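Local coordinates for PtLCIB4 H88A mutant (Phaeodactylum tricornutum, PDB 5B5Z), which binds zinc and belongs to the LCIB family of beta-carbonic anhydrases, whose members probably interconvert carbon dioxide and bicarbonate, at residues P66-F71 with G76-M81; Q245-T248 with S253-F256; F261-S266 with M270-M275. All blocks are in the same frame, centred on the assembly; numbering follows the deposited sequence.

Overall arrangement
Strand 52-57 leads into helix 65-75, and interaction 1 closes the helix-to-strand half of that beta-alpha-beta unit as the chain turns back into strand 79-80. Much later, interaction 2 closes the hairpin between strands 238-247 and 255-264, and interaction 3 closes the next one, between 255-264 and 270-273. The three follow one another in series, with no nesting or crossing, and all reach the same mixed sheet. Interactions 1 and 2 touch: Leu67 CD2 lies 3.7 Å from Phe256 CD2, which seats helix 65-75 on the hairpin. Interactions 2 and 3 share strand 255-264, yet their centres are 24 Å apart.

Interaction 1 (P66-F71 with G76-M81); sequences PLEQDF and GKHFTM
Glu68 and His78 bury most of the surface in this contact, with the carboxylate of the helix residue lying beside the imidazole of the returning chain. The two side chains cross at about a right angle, and their flat groups are turned 55° apart. Glu68 OE1 approaches His78 NE2 obliquely at 3.6 Å, with water 1 linking the two groups. Water 1 donates to Glu68 OE1 at 2.6 Å and is hydrogen-bonded to His78 NE2 at 3.0 Å, lying at the ring edge in the imidazole plane. His78 CG sits between its own backbone N and carbonyl carbon (chi1 65°), which swings the ring toward the helix; Glu68 reaches out to meet it with a chain extended beyond CG. At the other end of the carboxylate, Thr80 CG2 packs 4.3 Å from Glu68 OE2.

The backbone closes this turn at Gly76, the first residue to leave the helix, where positive phi (90°) starts the chain on its way into strand 79-80. Phe71, the third residue by buried area, meets that glycine through its backbone, with Phe71 O 4.4 Å from Gly76 N, while its ring packs on Leu34 and Val35 of helix 31-43. The pairing belongs to the second half of the beta-alpha-beta unit formed by strand 52-57, helix 65-75 and strand 79-80.

Both carboxylate oxygens have further partners: Arg65 forms a salt bridge with OE1, and Thr56 OG1 of strand 52-57 is hydrogen-bonded to OE2. The chemistry therefore implies a carboxylate held at both oxygens and probably kept ionised by the arginine, with the histidine coupled to it through an ordered water.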
loop_
_atom_site.group_PDB
_atom_site.type_symbol
_atom_site.label_atom_id
_atom_site.label_comp_id
_atom_site.label_asym_id
_atom_site.label_seq_id
_atom_site.Cartn_x
_atom_site.Cartn_y
_atom_site.Cartn_z
ATOM N N PRO A 66 -1.165 -11.863 2.657
ATOM C CA PRO A 66 -2.203 -12.910 2.726
ATOM C C PRO A 66 -3.525 -12.480 3.361
ATOM O O PRO A 66 -4.589 -12.935 2.936
ATOM C CB PRO A 66 -1.535 -13.994 3.577
ATOM C CG PRO A 66 -0.086 -13.830 3.284
ATOM C CD PRO A 66 0.114 -12.350 3.212
ATOM N N LEU A 67 -3.465 -11.597 4.347
ATOM C CA LEU A 67 -4.670 -11.106 5.001
ATOM C C LEU A 67 -5.525 -10.268 4.043
ATOM O O LEU A 67 -6.750 -10.399 4.013
ATOM C CB LEU A 67 -4.291 -10.291 6.246
ATOM C CG LEU A 67 -5.450 -9.756 7.089
ATOM C CD1 LEU A 67 -6.367 -10.865 7.527
ATOM C CD2 LEU A 67 -4.934 -8.962 8.283
ATOM N N GLU A 68 -4.874 -9.426 3.253
ATOM C CA GLU A 68 -5.569 -8.640 2.242
ATOM C C GLU A 68 -6.205 -9.537 1.194
ATOM O O GLU A 68 -7.334 -9.285 0.767
ATOM C CB GLU A 68 -4.612 -7.657 1.564
ATOM C CG GLU A 68 -3.970 -6.699 2.541
ATOM C CD GLU A 68 -3.109 -5.664 1.851
ATOM O OE1 GLU A 68 -2.487 -6.015 0.820
ATOM O OE2 GLU A 68 -3.086 -4.501 2.322
ATOM N N GLN A 69 -5.467 -10.562 0.771
ATOM C CA GLN A 69 -5.979 -11.507 -0.218
ATOM C C GLN A 69 -7.186 -12.268 0.320
ATOM O O GLN A 69 -8.165 -12.467 -0.397
ATOM C CB GLN A 69 -4.888 -12.480 -0.649
ATOM C CG GLN A 69 -3.816 -11.835 -1.514
ATOM C CD GLN A 69 -2.675 -12.785 -1.816
ATOM O OE1 GLN A 69 -2.711 -13.958 -1.436
ATOM N NE2 GLN A 69 -1.659 -12.290 -2.520
ATOM N N ASP A 70 -7.132 -12.670 1.583
ATOM C CA ASP A 70 -8.229 -13.453 2.156
ATOM C C ASP A 70 -9.530 -12.647 2.272
ATOM O O ASP A 70 -10.618 -13.137 1.951
ATOM C CB ASP A 70 -7.818 -14.009 3.518
ATOM C CG ASP A 70 -6.741 -15.074 3.414
ATOM O OD1 ASP A 70 -6.542 -15.641 2.315
ATOM O OD2 ASP A 70 -6.082 -15.352 4.443
ATOM N N PHE A 71 -9.437 -11.392 2.699
ATOM C CA PHE A 71 -10.623 -10.537 2.696
ATOM C C PHE A 71 -11.027 -10.132 1.278
ATOM O O PHE A 71 -12.200 -9.910 1.003
ATOM C CB PHE A 71 -10.391 -9.281 3.553
ATOM C CG PHE A 71 -10.720 -9.479 5.007
ATOM C CD1 PHE A 71 -12.044 -9.590 5.420
ATOM C CD2 PHE A 71 -9.723 -9.547 5.962
ATOM C CE1 PHE A 71 -12.364 -9.767 6.751
ATOM C CE2 PHE A 71 -10.048 -9.728 7.298
ATOM C CZ PHE A 71 -11.369 -9.845 7.690
ATOM N N GLY A 76 -13.583 -8.103 -2.705
ATOM C CA GLY A 76 -13.002 -7.560 -3.919
ATOM C C GLY A 76 -11.786 -6.674 -3.701
ATOM O O GLY A 76 -11.182 -6.683 -2.622
ATOM N N LYS A 77 -11.447 -5.913 -4.737
ATOM C CA LYS A 77 -10.270 -5.044 -4.757
ATOM C C LYS A 77 -10.369 -3.996 -3.676
ATOM O O LYS A 77 -11.409 -3.368 -3.513
ATOM C CB LYS A 77 -10.135 -4.361 -6.116
ATOM C CG LYS A 77 -9.620 -5.263 -7.236
ATOM C CD LYS A 77 -10.154 -4.784 -8.579
ATOM C CE LYS A 77 -9.964 -3.289 -8.756
ATOM N NZ LYS A 77 -11.101 -2.657 -9.504
ATOM N N HIS A 78 -9.271 -3.785 -2.963
ATOM C CA HIS A 78 -9.274 -2.897 -1.808
ATOM C C HIS A 78 -8.494 -1.610 -2.023
ATOM O O HIS A 78 -7.555 -1.568 -2.819
ATOM C CB HIS A 78 -8.675 -3.614 -0.605
ATOM C CG HIS A 78 -7.229 -3.958 -0.782
ATOM N ND1 HIS A 78 -6.811 -5.021 -1.552
ATOM C CD2 HIS A 78 -6.106 -3.396 -0.276
ATOM C CE1 HIS A 78 -5.491 -5.087 -1.530
ATOM N NE2 HIS A 78 -5.038 -4.113 -0.763
ATOM N N PHE A 79 -8.895 -0.578 -1.289
ATOM C CA PHE A 79 -8.104 0.635 -1.109
ATOM C C PHE A 79 -7.030 0.384 -0.075
ATOM O O PHE A 79 -7.288 -0.268 0.925
ATOM C CB PHE A 79 -8.987 1.799 -0.633
ATOM C CG PHE A 79 -9.516 2.672 -1.730
ATOM C CD1 PHE A 79 -10.619 2.280 -2.469
ATOM C CD2 PHE A 79 -8.934 3.913 -1.996
ATOM C CE1 PHE A 79 -11.134 3.106 -3.478
ATOM C CE2 PHE A 79 -9.437 4.724 -3.009
ATOM C CZ PHE A 79 -10.538 4.321 -3.745
ATOM N N THR A 80 -5.835 0.911 -0.272
ATOM C CA THR A 80 -4.859 0.838 0.811
ATOM C C THR A 80 -4.697 2.187 1.505
ATOM O O THR A 80 -4.768 3.259 0.894
ATOM C CB THR A 80 -3.516 0.327 0.311
ATOM O OG1 THR A 80 -3.035 1.186 -0.713
ATOM C CG2 THR A 80 -3.674 -1.065 -0.262
ATOM N N MET A 81 -4.551 2.127 2.815
ATOM C CA MET A 81 -4.367 3.315 3.611
ATOM C C MET A 81 -3.042 3.259 4.353
ATOM O O MET A 81 -2.645 4.228 4.983
ATOM C CB MET A 81 -5.507 3.461 4.624
ATOM C CG MET A 81 -6.816 3.929 4.033
ATOM S SD MET A 81 -6.822 5.737 3.925
ATOM C CE MET A 81 -6.699 6.257 5.657
HETATM O O HOH W 1 -2.101 -3.745 -0.485
#

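Interaction 2 (Q245-T248 with S253-F256); sequences QINT and SDFF
Asp254 gathers the side-chain amide of Asn247 and the backbone N-H of Thr248 where this antiparallel hairpin opens into its loop. Its OD1 accepts the backbone N of Thr248 at 3.0 Å in an almost straight bond (175°), and its OD2 accepts Asn247 ND2 at 3.1 Å. Both donors stand above the carboxylate plane, whereas OD2 lies within 2° of the Asn247 amide plane. Water 2 donates to OD2 and accepts from Gln245 NE2, which also bonds to Thr64 O. In Thr248, chi1 of 60° places OG1 between backbone N and carbonyl carbon, where it points across the turn and donates to Ser253 O at 2.6 Å.

Farther from the turn, the backbone takes over. Ile246 and Phe255 form a hydrogen-bonded antiparallel pair, Ile246 N to Phe255 O at 2.8 Å and Phe255 N to Ile246 O at 3.0 Å. On one face Ile246 CB lies 4.0 Å from Phe255 CB. Gln245 and Phe256 follow as a non-hydrogen-bonded pair on the other.

The second polar end of Asn247 is satisfied as well: its OD1 is hydrogen-bonded to ND1 of His115, a zinc ligand, so Asp254 holds a second-shell residue of the metal site. Beyond the hairpin, strand 107-117 pairs with the 238-247 edge, helix 16-24 covers Ile246 and Phe255, and Leu67 of helix 65-75 packs against Gln245 and Phe256 on the opposite face.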
loop_
_atom_site.group_PDB
_atom_site.type_symbol
_atom_site.label_atom_id
_atom_site.label_comp_id
_atom_site.label_asym_id
_atom_site.label_seq_id
_atom_site.Cartn_x
_atom_site.Cartn_y
_atom_site.Cartn_z
ATOM N N GLN A 245 -1.728 -8.620 13.493
ATOM C CA GLN A 245 -1.494 -9.641 12.509
ATOM C C GLN A 245 -0.262 -10.458 12.913
ATOM O O GLN A 245 0.803 -9.894 13.181
ATOM C CB GLN A 245 -1.328 -8.950 11.147
ATOM C CG GLN A 245 -0.996 -9.804 9.985
ATOM C CD GLN A 245 -1.009 -8.987 8.704
ATOM O OE1 GLN A 245 -0.855 -7.745 8.724
ATOM N NE2 GLN A 245 -1.193 -9.668 7.587
ATOM N N ILE A 246 -0.403 -11.776 12.976
ATOM C CA ILE A 246 0.717 -12.625 13.372
ATOM C C ILE A 246 1.190 -13.457 12.185
ATOM O O ILE A 246 0.462 -14.300 11.672
ATOM C CB ILE A 246 0.339 -13.528 14.561
ATOM C CG1 ILE A 246 -0.038 -12.653 15.760
ATOM C CG2 ILE A 246 1.490 -14.471 14.909
ATOM C CD1 ILE A 246 -0.495 -13.457 16.989
ATOM N N ASN A 247 2.399 -13.169 11.723
ATOM C CA ASN A 247 2.941 -13.820 10.539
ATOM C C ASN A 247 3.782 -15.029 10.927
ATOM O O ASN A 247 4.798 -14.903 11.612
ATOM C CB ASN A 247 3.762 -12.822 9.727
ATOM C CG ASN A 247 2.959 -11.599 9.351
ATOM O OD1 ASN A 247 3.327 -10.474 9.675
ATOM N ND2 ASN A 247 1.834 -11.820 8.717
ATOM N N THR A 248 3.357 -16.197 10.463
ATOM C CA THR A 248 3.953 -17.464 10.873
ATOM C C THR A 248 4.722 -18.104 9.715
ATOM O O THR A 248 4.599 -17.657 8.578
ATOM C CB THR A 248 2.857 -18.416 11.348
ATOM O OG1 THR A 248 1.946 -18.626 10.268
ATOM C CG2 THR A 248 2.108 -17.820 12.555
ATOM N N SER A 253 -0.848 -21.526 8.997
ATOM C CA SER A 253 -1.739 -20.376 8.840
ATOM C C SER A 253 -1.195 -19.153 9.584
ATOM O O SER A 253 -0.554 -19.274 10.625
ATOM C CB SER A 253 -3.149 -20.685 9.351
ATOM O OG SER A 253 -4.014 -19.576 9.123
ATOM N N ASP A 254 -1.451 -17.973 9.033
ATOM C CA ASP A 254 -1.251 -16.740 9.777
ATOM C C ASP A 254 -2.395 -16.587 10.768
ATOM O O ASP A 254 -3.437 -17.229 10.626
ATOM C CB ASP A 254 -1.207 -15.541 8.837
ATOM C CG ASP A 254 0.175 -15.287 8.265
ATOM O OD1 ASP A 254 1.121 -16.077 8.494
ATOM O OD2 ASP A 254 0.312 -14.276 7.539
ATOM N N PHE A 255 -2.206 -15.727 11.758
ATOM C CA PHE A 255 -3.222 -15.476 12.764
ATOM C C PHE A 255 -3.506 -13.985 12.883
ATOM O O PHE A 255 -2.737 -13.141 12.408
ATOM C CB PHE A 255 -2.799 -16.033 14.134
ATOM C CG PHE A 255 -2.843 -17.536 14.214
ATOM C CD1 PHE A 255 -1.869 -18.304 13.594
ATOM C CD2 PHE A 255 -3.873 -18.174 14.890
ATOM C CE1 PHE A 255 -1.914 -19.703 13.654
ATOM C CE2 PHE A 255 -3.926 -19.568 14.962
ATOM C CZ PHE A 255 -2.946 -20.326 14.337
ATOM N N PHE A 256 -4.622 -13.677 13.524
ATOM C CA PHE A 256 -4.988 -12.302 13.804
ATOM C C PHE A 256 -5.626 -12.223 15.179
ATOM O O PHE A 256 -6.468 -13.050 15.531
ATOM C CB PHE A 256 -5.949 -11.774 12.717
ATOM C CG PHE A 256 -6.110 -10.263 12.708
ATOM C CD1 PHE A 256 -7.100 -9.637 13.473
ATOM C CD2 PHE A 256 -5.276 -9.469 11.915
ATOM C CE1 PHE A 256 -7.251 -8.245 13.455
ATOM C CE2 PHE A 256 -5.431 -8.081 11.882
ATOM C CZ PHE A 256 -6.412 -7.468 12.657
HETATM O O HOH W 2 -1.890 -12.587 7.303
HETATM O O HOH W 3 2.282 -18.215 7.440
#

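Interaction 3 (F261-S266 with M270-M275); sequences FCIRDS and MVENFM
With Phe261 CG anti to the backbone N (chi1 -177°) and Phe274 CG anti to the carbonyl carbon (chi1 -56°), the two rings meet at the end of a beta hairpin that carries a classic bulge. They form an edge-to-face pair, with centroids 4.7 Å apart and planes at 58°: Phe274 CD2 stands over the centre of the Phe261 ring. Farther along the same rim, Ile263 CD1 lies near the ring plane, 3.7 Å from Phe274 CZ. Arg41 of helix 31-43 touches both phenylalanine side chains, and Phe45 adds another aromatic contact to Phe274.

Register supplies the evidence for the bulge. Cys262 pairs with Asn273 and Ile263 with Glu272, but Arg264 faces Met270, a shift of one residue. Val271 and Glu272 thus both oppose Ile263, whose carbonyl O accepts from each: Val271 N at 2.8 Å and Glu272 N at 3.3 Å. Val271 CG2 also packs 3.6 Å from Ile263 CG2. In the other direction Ile263 N donates to Glu272 O at 2.9 Å, and Phe274 N bonds nearly head-on to Phe261 O.

Next to the aromatic pair the chain leaves strand 270-273 through an Asx turn. Asn273 OD1 accepts the backbone N of Met275 at 3.1 Å and also accepts a hydrogen bond from water 4, which in turn accepts from Phe261 N at 2.9 Å.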
loop_
_atom_site.group_PDB
_atom_site.type_symbol
_atom_site.label_atom_id
_atom_site.label_comp_id
_atom_site.label_asym_id
_atom_site.label_seq_id
_atom_site.Cartn_x
_atom_site.Cartn_y
_atom_site.Cartn_z
ATOM N N PHE A 261 -13.789 -4.517 16.818
ATOM C CA PHE A 261 -14.687 -4.962 15.755
ATOM C C PHE A 261 -16.014 -4.263 15.996
ATOM O O PHE A 261 -16.742 -4.609 16.923
ATOM C CB PHE A 261 -14.843 -6.477 15.758
ATOM C CG PHE A 261 -15.696 -7.003 14.638
ATOM C CD1 PHE A 261 -15.909 -6.255 13.492
ATOM C CD2 PHE A 261 -16.279 -8.254 14.739
ATOM C CE1 PHE A 261 -16.699 -6.751 12.468
ATOM C CE2 PHE A 261 -17.073 -8.756 13.717
ATOM C CZ PHE A 261 -17.271 -8.009 12.579
ATOM N N CYS A 262 -16.301 -3.253 15.185
ATOM C CA CYS A 262 -17.454 -2.398 15.437
ATOM C C CYS A 262 -17.936 -1.724 14.166
ATOM O O CYS A 262 -17.285 -1.797 13.121
ATOM C CB CYS A 262 -17.110 -1.346 16.505
ATOM S SG CYS A 262 -15.901 -0.090 15.979
ATOM N N ILE A 263 -19.089 -1.070 14.266
ATOM C CA ILE A 263 -19.670 -0.346 13.153
ATOM C C ILE A 263 -19.989 1.080 13.582
ATOM O O ILE A 263 -20.529 1.305 14.664
ATOM C CB ILE A 263 -20.951 -1.024 12.638
ATOM C CG1 ILE A 263 -20.665 -2.458 12.186
ATOM C CG2 ILE A 263 -21.526 -0.231 11.484
ATOM C CD1 ILE A 263 -21.923 -3.210 11.753
ATOM N N ARG A 264 -19.623 2.036 12.738
ATOM C CA ARG A 264 -19.920 3.444 12.966
ATOM C C ARG A 264 -20.863 3.953 11.882
ATOM O O ARG A 264 -20.832 3.460 10.759
ATOM C CB ARG A 264 -18.633 4.271 12.977
ATOM C CG ARG A 264 -17.661 3.899 14.089
ATOM C CD ARG A 264 -16.272 4.485 13.815
ATOM N NE ARG A 264 -16.335 5.917 13.536
ATOM C CZ ARG A 264 -15.752 6.860 14.275
ATOM N NH1 ARG A 264 -15.033 6.530 15.338
ATOM N NH2 ARG A 264 -15.874 8.135 13.937
ATOM N N ASP A 265 -21.699 4.938 12.208
ATOM C CA ASP A 265 -22.593 5.517 11.202
ATOM C C ASP A 265 -21.969 6.748 10.553
ATOM O O ASP A 265 -20.849 7.133 10.889
ATOM C CB ASP A 265 -23.964 5.861 11.809
ATOM C CG ASP A 265 -23.885 6.879 12.941
ATOM O OD1 ASP A 265 -22.826 7.510 13.142
ATOM O OD2 ASP A 265 -24.906 7.046 13.641
ATOM N N SER A 266 -22.705 7.365 9.630
ATOM C CA SER A 266 -22.184 8.487 8.851
ATOM C C SER A 266 -21.942 9.729 9.707
ATOM O O SER A 266 -21.300 10.678 9.257
ATOM C CB SER A 266 -23.138 8.826 7.695
ATOM O OG SER A 266 -24.390 9.293 8.172
ATOM N N MET A 270 -20.805 5.246 17.167
ATOM C CA MET A 270 -20.670 3.791 17.156
ATOM C C MET A 270 -22.039 3.137 17.323
ATOM O O MET A 270 -22.685 3.305 18.356
ATOM C CB MET A 270 -19.728 3.306 18.255
ATOM C CG MET A 270 -19.509 1.795 18.228
ATOM S SD MET A 270 -18.343 1.189 19.466
ATOM C CE MET A 270 -19.164 1.679 20.987
ATOM N N VAL A 271 -22.475 2.387 16.315
ATOM C CA VAL A 271 -23.806 1.788 16.323
ATOM C C VAL A 271 -23.806 0.301 16.698
ATOM O O VAL A 271 -24.810 -0.217 17.192
ATOM C CB VAL A 271 -24.502 1.967 14.954
ATOM C CG1 VAL A 271 -24.610 3.446 14.604
ATOM C CG2 VAL A 271 -23.751 1.239 13.880
ATOM N N GLU A 272 -22.689 -0.389 16.475
ATOM C CA GLU A 272 -22.538 -1.744 16.986
ATOM C C GLU A 272 -21.131 -1.954 17.515
ATOM O O GLU A 272 -20.174 -1.407 16.979
ATOM C CB GLU A 272 -22.838 -2.802 15.912
ATOM C CG GLU A 272 -24.221 -2.709 15.251
ATOM C CD GLU A 272 -25.379 -3.170 16.138
ATOM O OE1 GLU A 272 -25.158 -3.924 17.111
ATOM O OE2 GLU A 272 -26.529 -2.771 15.845
ATOM N N ASN A 273 -21.019 -2.752 18.567
ATOM C CA ASN A 273 -19.722 -3.181 19.075
ATOM C C ASN A 273 -19.758 -4.685 19.284
ATOM O O ASN A 273 -20.523 -5.193 20.101
ATOM C CB ASN A 273 -19.369 -2.449 20.376
ATOM C CG ASN A 273 -17.910 -2.608 20.754
ATOM O OD1 ASN A 273 -17.239 -3.535 20.299
ATOM N ND2 ASN A 273 -17.409 -1.703 21.598
ATOM N N PHE A 274 -18.929 -5.401 18.539
ATOM C CA PHE A 274 -18.959 -6.851 18.562
ATOM C C PHE A 274 -17.909 -7.476 19.492
ATOM O O PHE A 274 -17.781 -8.694 19.555
ATOM C CB PHE A 274 -18.793 -7.380 17.139
ATOM C CG PHE A 274 -19.819 -6.846 16.173
ATOM C CD1 PHE A 274 -21.179 -6.933 16.457
ATOM C CD2 PHE A 274 -19.429 -6.260 14.982
ATOM C CE1 PHE A 274 -22.123 -6.450 15.567
ATOM C CE2 PHE A 274 -20.362 -5.779 14.088
ATOM C CZ PHE A 274 -21.718 -5.876 14.377
ATOM N N MET A 275 -17.162 -6.642 20.208
ATOM C CA MET A 275 -16.185 -7.137 21.174
ATOM C C MET A 275 -16.849 -7.291 22.544
ATOM O O MET A 275 -17.687 -6.469 22.906
ATOM C CB MET A 275 -14.985 -6.183 21.260
ATOM C CG MET A 275 -14.007 -6.282 20.073
ATOM S SD MET A 275 -13.124 -7.852 20.041
ATOM C CE MET A 275 -12.063 -7.704 21.487
HETATM O O HOH W 4 -14.835 -2.983 19.102
#